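Side-chain contacts in nucleoporin nup120 (Schizosaccharomyces pombe, PDB 4GQ2), which serves as a structural component of the nuclear pore complex, whose nucleoporins can also dock transiently associated nuclear transport factors: residues 534-538 and 539-543; 631-634 and 635-639. All coordinates share one frame; numbering follows the deposited sequence.

Both contacts are local, each formed within one continuous run of chain, but they belong to different parts of nup120. Contact 1 (534-538 with 539-543) is a beta hairpin in the beta-propeller domain, its centre about 11 Å from the centre of the chain, and almost wholly buried. Contact 2 (631-634 with 635-639) lies on one helix in the helical domain, its centre about 41 Å from the centre of the chain, and is only partly buried. Their centres are about 46 Å apart and their nearest atoms about 33 Å, so the two do not touch. Each is architecture of a scaffold protein: cross-strand pairing in the first, helical i to i+4 spacing in the second.

Contact 1: residues 534-538 and 539-543; sequences INYAN and KVAFI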
ATOM      1  N   ILE A 534      -2.657 -21.311  12.374  1.00 40.38           N
ATOM      2  CA  ILE A 534      -4.089 -21.317  12.644  1.00 41.70           C
ATOM      3  C   ILE A 534      -4.804 -21.259  11.307  1.00 40.87           C
ATOM      4  O   ILE A 534      -4.600 -20.318  10.537  1.00 43.17           O
ATOM      5  CB  ILE A 534      -4.514 -20.093  13.477  1.00 40.37           C
ATOM      6  CG1 ILE A 534      -3.775 -20.065  14.816  1.00 45.17           C
ATOM      7  CG2 ILE A 534      -6.013 -20.097  13.695  1.00 40.38           C
ATOM      8  CD1 ILE A 534      -3.685 -18.682  15.426  1.00 56.83           C
ATOM      9  N   ASN A 535      -5.651 -22.250  11.040  1.00 40.60           N
ATOM     10  CA  ASN A 535      -6.296 -22.369   9.735  1.00 36.55           C
ATOM     11  C   ASN A 535      -7.760 -21.985   9.740  1.00 36.95           C
ATOM     12  O   ASN A 535      -8.590 -22.672  10.346  1.00 45.92           O
ATOM     13  CB  ASN A 535      -6.107 -23.782   9.179  1.00 38.76           C
ATOM     14  CG  ASN A 535      -4.650 -24.155   9.057  1.00 42.34           C
ATOM     15  OD1 ASN A 535      -3.886 -23.471   8.377  1.00 40.51           O
ATOM     16  ND2 ASN A 535      -4.250 -25.237   9.728  1.00 42.56           N
ATOM     17  N   TYR A 536      -8.061 -20.867   9.081  1.00 35.79           N
ATOM     18  CA  TYR A 536      -9.435 -20.397   8.915  1.00 32.15           C
ATOM     19  C   TYR A 536      -9.899 -20.805   7.530  1.00 31.44           C
ATOM     20  O   TYR A 536      -9.100 -21.284   6.734  1.00 31.32           O
ATOM     21  CB  TYR A 536      -9.535 -18.873   9.087  1.00 34.17           C
ATOM     22  CG  TYR A 536      -9.129 -18.368  10.459  1.00 37.50           C
ATOM     23  CD1 TYR A 536     -10.031 -18.377  11.517  1.00 34.46           C
ATOM     24  CD2 TYR A 536      -7.842 -17.879  10.695  1.00 40.50           C
ATOM     25  CE1 TYR A 536      -9.670 -17.926  12.772  1.00 35.61           C
ATOM     26  CE2 TYR A 536      -7.474 -17.413  11.949  1.00 38.95           C
ATOM     27  CZ  TYR A 536      -8.393 -17.447  12.984  1.00 43.41           C
ATOM     28  OH  TYR A 536      -8.051 -16.997  14.234  1.00 49.06           O
ATOM     29  N   ALA A 537     -11.179 -20.587   7.243  1.00 37.50           N
ATOM     30  CA  ALA A 537     -11.797 -21.051   6.004  1.00 37.66           C
ATOM     31  C   ALA A 537     -11.316 -20.328   4.749  1.00 40.78           C
ATOM     32  O   ALA A 537     -11.547 -20.816   3.637  1.00 45.05           O
ATOM     33  CB  ALA A 537     -13.315 -20.988   6.112  1.00 38.13           C
ATOM     34  N   ASN A 538     -10.673 -19.170   4.909  1.00 35.22           N
ATOM     35  CA  ASN A 538      -9.993 -18.519   3.770  1.00 43.32           C
ATOM     36  C   ASN A 538      -8.781 -17.669   4.156  1.00 46.51           C
ATOM     37  O   ASN A 538      -8.386 -16.757   3.427  1.00 43.39           O
ATOM     38  CB  ASN A 538     -10.973 -17.783   2.813  1.00 31.74           C
ATOM     39  CG  ASN A 538     -11.400 -16.400   3.305  1.00 37.19           C
ATOM     40  OD1 ASN A 538     -11.930 -15.598   2.524  1.00 39.04           O
ATOM     41  ND2 ASN A 538     -11.183 -16.113   4.583  1.00 28.47           N
ATOM     42  N   LYS A 539      -8.199 -17.999   5.309  1.00 41.63           N
ATOM     43  CA  LYS A 539      -7.056 -17.285   5.870  1.00 41.80           C
ATOM     44  C   LYS A 539      -6.154 -18.247   6.661  1.00 41.58           C
ATOM     45  O   LYS A 539      -6.646 -19.214   7.249  1.00 39.00           O
ATOM     46  CB  LYS A 539      -7.544 -16.152   6.784  1.00 39.78           C
ATOM     47  CG  LYS A 539      -8.420 -15.113   6.092  1.00 40.87           C
ATOM     48  CD  LYS A 539      -8.899 -14.039   7.051  1.00 41.28           C
ATOM     49  CE  LYS A 539      -9.771 -13.000   6.359  1.00 41.32           C
ATOM     50  NZ  LYS A 539     -11.175 -13.462   6.159  1.00 35.01           N
ATOM     51  N   VAL A 540      -4.844 -17.986   6.635  1.00 37.03           N
ATOM     52  CA  VAL A 540      -3.859 -18.626   7.517  1.00 40.88           C
ATOM     53  C   VAL A 540      -3.379 -17.589   8.506  1.00 43.97           C
ATOM     54  O   VAL A 540      -3.264 -16.411   8.171  1.00 46.07           O
ATOM     55  CB  VAL A 540      -2.542 -19.054   6.815  1.00 45.55           C
ATOM     56  CG1 VAL A 540      -2.184 -20.489   7.172  1.00 43.74           C
ATOM     57  CG2 VAL A 540      -2.592 -18.857   5.315  1.00 50.44           C
ATOM     58  N   ALA A 541      -3.040 -18.038   9.708  1.00 45.56           N
ATOM     59  CA  ALA A 541      -2.536 -17.145  10.725  1.00 39.71           C
ATOM     60  C   ALA A 541      -1.521 -17.857  11.611  1.00 48.34           C
ATOM     61  O   ALA A 541      -1.367 -19.078  11.535  1.00 44.86           O
ATOM     62  CB  ALA A 541      -3.691 -16.603  11.548  1.00 40.59           C
ATOM     63  N   PHE A 542      -0.806 -17.088  12.426  1.00 42.35           N
ATOM     64  CA  PHE A 542       0.006 -17.661  13.497  1.00 56.04           C
ATOM     65  C   PHE A 542      -0.088 -16.846  14.765  1.00 52.13           C
ATOM     66  O   PHE A 542      -0.412 -15.660  14.730  1.00 49.92           O
ATOM     67  CB  PHE A 542       1.478 -17.850  13.110  1.00 65.00           C
ATOM     68  CG  PHE A 542       1.842 -17.290  11.776  1.00 66.63           C
ATOM     69  CD1 PHE A 542       2.078 -15.931  11.612  1.00 81.18           C
ATOM     70  CD2 PHE A 542       1.969 -18.131  10.682  1.00 69.02           C
ATOM     71  CE1 PHE A 542       2.422 -15.417  10.369  1.00 80.68           C
ATOM     72  CE2 PHE A 542       2.314 -17.625   9.439  1.00 79.44           C
ATOM     73  CZ  PHE A 542       2.542 -16.267   9.283  1.00 76.77           C
ATOM     74  N   ILE A 543       0.194 -17.504  15.883  1.00 51.25           N
ATOM     75  CA  ILE A 543       0.143 -16.869  17.193  1.00 56.27           C
ATOM     76  C   ILE A 543       1.382 -15.997  17.380  1.00 46.21           C
ATOM     77  O   ILE A 543       2.453 -16.302  16.841  1.00 40.85           O
ATOM     78  CB  ILE A 543       0.015 -17.926  18.319  1.00 51.18           C
ATOM     79  CG1 ILE A 543      -1.255 -18.759  18.112  1.00 58.57           C
ATOM     80  CG2 ILE A 543      -0.026 -17.271  19.695  1.00 53.99           C
ATOM     81  CD1 ILE A 543      -1.331 -20.012  18.957  1.00 57.97           C
TER
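Ile534 and Ala541 face each other across a beta hairpin of the beta-propeller domain, strand 532-536 turning back into strand 539-544, the two lying between strands 3-11 and 520-525 in a mixed sheet. They form an antiparallel hydrogen-bonded pair: Ile534 N gives to Ala541 O at 2.7 Å, and Ala541 N returns a bond to Ile534 O at 2.9 Å. Along the Ile534 side chain, CB sits 4.1 Å from Ala541 CB; CG1, beside the backbone N with chi1 at -59°, passes near Ala541 O; CD1 ends 3.6 Å from Ile543 CG1, the two isoleucines crossing at about a right angle. The Tyr536 ring presents an edge to Ala541, whose CB lies in the ring plane 3.9 Å from Tyr536 CE2. Nearer the turn, Tyr536 N bonds to Lys539 O at 2.8 Å; Arg75 is a second donor to Lys539 O and also reaches Tyr536 O. Ile520 packs on Ile534 and Tyr536. Lys539 carries its ammonium group to salt bridges with Asp514 and Asp518, which probably offset its buried charge. Asn535 and Val540 run side by side in the neighbouring non-hydrogen-bonded pair; Asn535 ND2 is held by Ser522 OG, while Asn535 OD1 rests 3.6 Å from Val540 CG1.

Contact 2: residues 631-634 and 635-639; sequences DYIS and TLIDT
Tyr632 and Leu636, one helical turn apart, meet ring face to methyl. Leu636 CD1 stands over one face of the phenol, 3.8 Å from the ring centroid and displaced toward the rim, in a CH-pi contact whose closest ring atom is Tyr632 CZ at 3.5 Å. The two side chains are inclined to each other, with the methyl over the ring. Ile633 and Ile637 repeat the spacing with two aliphatic chains: they too are inclined to each other, Ile633 CG2 touching Ile637 CD1 at 3.8 Å. The polar pair, Asp631 and Thr635, works through the backbone instead. Asp631 O accepts twice, from Thr635 N at 2.8 Å and from Thr635 OG1 at 2.9 Å, the hydroxyl coming from above the carbonyl plane. Thr635 OG1 reaches back there because it sits beside its own backbone N, chi1 -61°, and that second bond fixes the hydroxyl's rotation. From helix 630-641, Leu636 packs among the helices of the Nup120 helical domain, against Leu580 of helix 571-585 and Leu699 and Leu702 of helix 672-703. Tyr632 OH hydrogen-bonds to Ser583 OG of helix 571-585, while Ile633 and Ile637 pack on Gln706, in the loop following helix 672-703.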
ATOM      1  N   ASP A 631     -11.666  23.251  29.846  1.00 54.46           N
ATOM      2  CA  ASP A 631     -11.568  22.463  31.084  1.00 62.27           C
ATOM      3  C   ASP A 631     -10.566  21.320  30.937  1.00 58.60           C
ATOM      4  O   ASP A 631      -9.773  21.062  31.847  1.00 51.74           O
ATOM      5  CB  ASP A 631     -12.931  21.902  31.507  1.00 68.99           C
ATOM      6  CG  ASP A 631     -12.841  21.000  32.740  1.00 67.78           C
ATOM      7  OD1 ASP A 631     -12.794  21.532  33.870  1.00 59.33           O
ATOM      8  OD2 ASP A 631     -12.822  19.759  32.575  1.00 66.00           O
ATOM      9  N   TYR A 632     -10.604  20.647  29.788  1.00 56.63           N
ATOM     10  CA  TYR A 632      -9.729  19.505  29.536  1.00 52.88           C
ATOM     11  C   TYR A 632      -8.256  19.913  29.422  1.00 49.62           C
ATOM     12  O   TYR A 632      -7.361  19.151  29.801  1.00 56.50           O
ATOM     13  CB  TYR A 632     -10.190  18.721  28.303  1.00 55.53           C
ATOM     14  CG  TYR A 632      -9.423  17.437  28.090  1.00 56.22           C
ATOM     15  CD1 TYR A 632      -9.629  16.334  28.918  1.00 61.33           C
ATOM     16  CD2 TYR A 632      -8.479  17.329  27.070  1.00 64.29           C
ATOM     17  CE1 TYR A 632      -8.920  15.157  28.730  1.00 78.47           C
ATOM     18  CE2 TYR A 632      -7.767  16.155  26.870  1.00 62.87           C
ATOM     19  CZ  TYR A 632      -7.994  15.078  27.701  1.00 77.35           C
ATOM     20  OH  TYR A 632      -7.290  13.920  27.507  1.00 90.67           O
ATOM     21  N   ILE A 633      -8.013  21.112  28.906  1.00 44.47           N
ATOM     22  CA  ILE A 633      -6.672  21.697  28.898  1.00 52.00           C
ATOM     23  C   ILE A 633      -6.198  21.897  30.346  1.00 50.81           C
ATOM     24  O   ILE A 633      -5.102  21.465  30.731  1.00 47.42           O
ATOM     25  CB  ILE A 633      -6.660  23.036  28.117  1.00 55.29           C
ATOM     26  CG1 ILE A 633      -6.809  22.773  26.613  1.00 60.16           C
ATOM     27  CG2 ILE A 633      -5.390  23.837  28.397  1.00 50.38           C
ATOM     28  CD1 ILE A 633      -7.092  24.011  25.789  1.00 65.36           C
ATOM     29  N   SER A 634      -7.050  22.539  31.140  1.00 44.57           N
ATOM     30  CA  SER A 634      -6.784  22.813  32.540  1.00 45.38           C
ATOM     31  C   SER A 634      -6.544  21.514  33.316  1.00 48.20           C
ATOM     32  O   SER A 634      -5.624  21.430  34.126  1.00 45.72           O
ATOM     33  CB  SER A 634      -7.949  23.598  33.138  1.00 48.29           C
ATOM     34  OG  SER A 634      -7.763  23.800  34.525  1.00 64.50           O
ATOM     35  N   THR A 635      -7.360  20.499  33.040  1.00 41.40           N
ATOM     36  CA  THR A 635      -7.192  19.182  33.635  1.00 37.89           C
ATOM     37  C   THR A 635      -5.811  18.587  33.362  1.00 46.90           C
ATOM     38  O   THR A 635      -5.170  18.071  34.278  1.00 54.35           O
ATOM     39  CB  THR A 635      -8.272  18.212  33.135  1.00 37.78           C
ATOM     40  OG1 THR A 635      -9.554  18.718  33.506  1.00 44.54           O
ATOM     41  CG2 THR A 635      -8.088  16.813  33.734  1.00 33.75           C
ATOM     42  N   LEU A 636      -5.356  18.661  32.113  1.00 45.61           N
ATOM     43  CA  LEU A 636      -4.033  18.156  31.749  1.00 40.44           C
ATOM     44  C   LEU A 636      -2.914  18.935  32.414  1.00 38.82           C
ATOM     45  O   LEU A 636      -1.971  18.335  32.957  1.00 36.79           O
ATOM     46  CB  LEU A 636      -3.840  18.167  30.238  1.00 51.58           C
ATOM     47  CG  LEU A 636      -4.094  16.870  29.473  1.00 55.90           C
ATOM     48  CD1 LEU A 636      -5.442  16.244  29.802  1.00 60.25           C
ATOM     49  CD2 LEU A 636      -3.988  17.162  27.983  1.00 63.74           C
ATOM     50  N   ILE A 637      -3.016  20.264  32.372  1.00 38.96           N
ATOM     51  CA  ILE A 637      -2.039  21.130  33.041  1.00 39.54           C
ATOM     52  C   ILE A 637      -1.872  20.692  34.489  1.00 44.15           C
ATOM     53  O   ILE A 637      -0.762  20.355  34.923  1.00 51.84           O
ATOM     54  CB  ILE A 637      -2.462  22.613  33.022  1.00 47.67           C
ATOM     55  CG1 ILE A 637      -2.417  23.177  31.598  1.00 50.18           C
ATOM     56  CG2 ILE A 637      -1.581  23.436  33.952  1.00 44.20           C
ATOM     57  CD1 ILE A 637      -3.221  24.450  31.425  1.00 46.79           C
ATOM     58  N   ASP A 638      -2.988  20.667  35.218  1.00 42.91           N
ATOM     59  CA  ASP A 638      -2.956  20.428  36.655  1.00 48.23           C
ATOM     60  C   ASP A 638      -2.443  19.042  37.027  1.00 49.97           C
ATOM     61  O   ASP A 638      -1.638  18.921  37.955  1.00 48.77           O
ATOM     62  CB  ASP A 638      -4.308  20.746  37.300  1.00 57.38           C
ATOM     63  CG  ASP A 638      -4.514  22.243  37.501  1.00 60.54           C
ATOM     64  OD1 ASP A 638      -3.515  22.964  37.722  1.00 64.51           O
ATOM     65  OD2 ASP A 638      -5.672  22.706  37.434  1.00 69.30           O
ATOM     66  N   THR A 639      -2.855  18.010  36.284  1.00 48.83           N
ATOM     67  CA  THR A 639      -2.353  16.660  36.574  1.00 44.30           C
ATOM     68  C   THR A 639      -0.892  16.498  36.179  1.00 41.04           C
ATOM     69  O   THR A 639      -0.189  15.679  36.764  1.00 53.70           O
ATOM     70  CB  THR A 639      -3.233  15.489  36.025  1.00 41.90           C
ATOM     71  OG1 THR A 639      -2.510  14.710  35.066  1.00 44.93           O
ATOM     72  CG2 THR A 639      -4.541  15.973  35.447  1.00 36.93           C
TER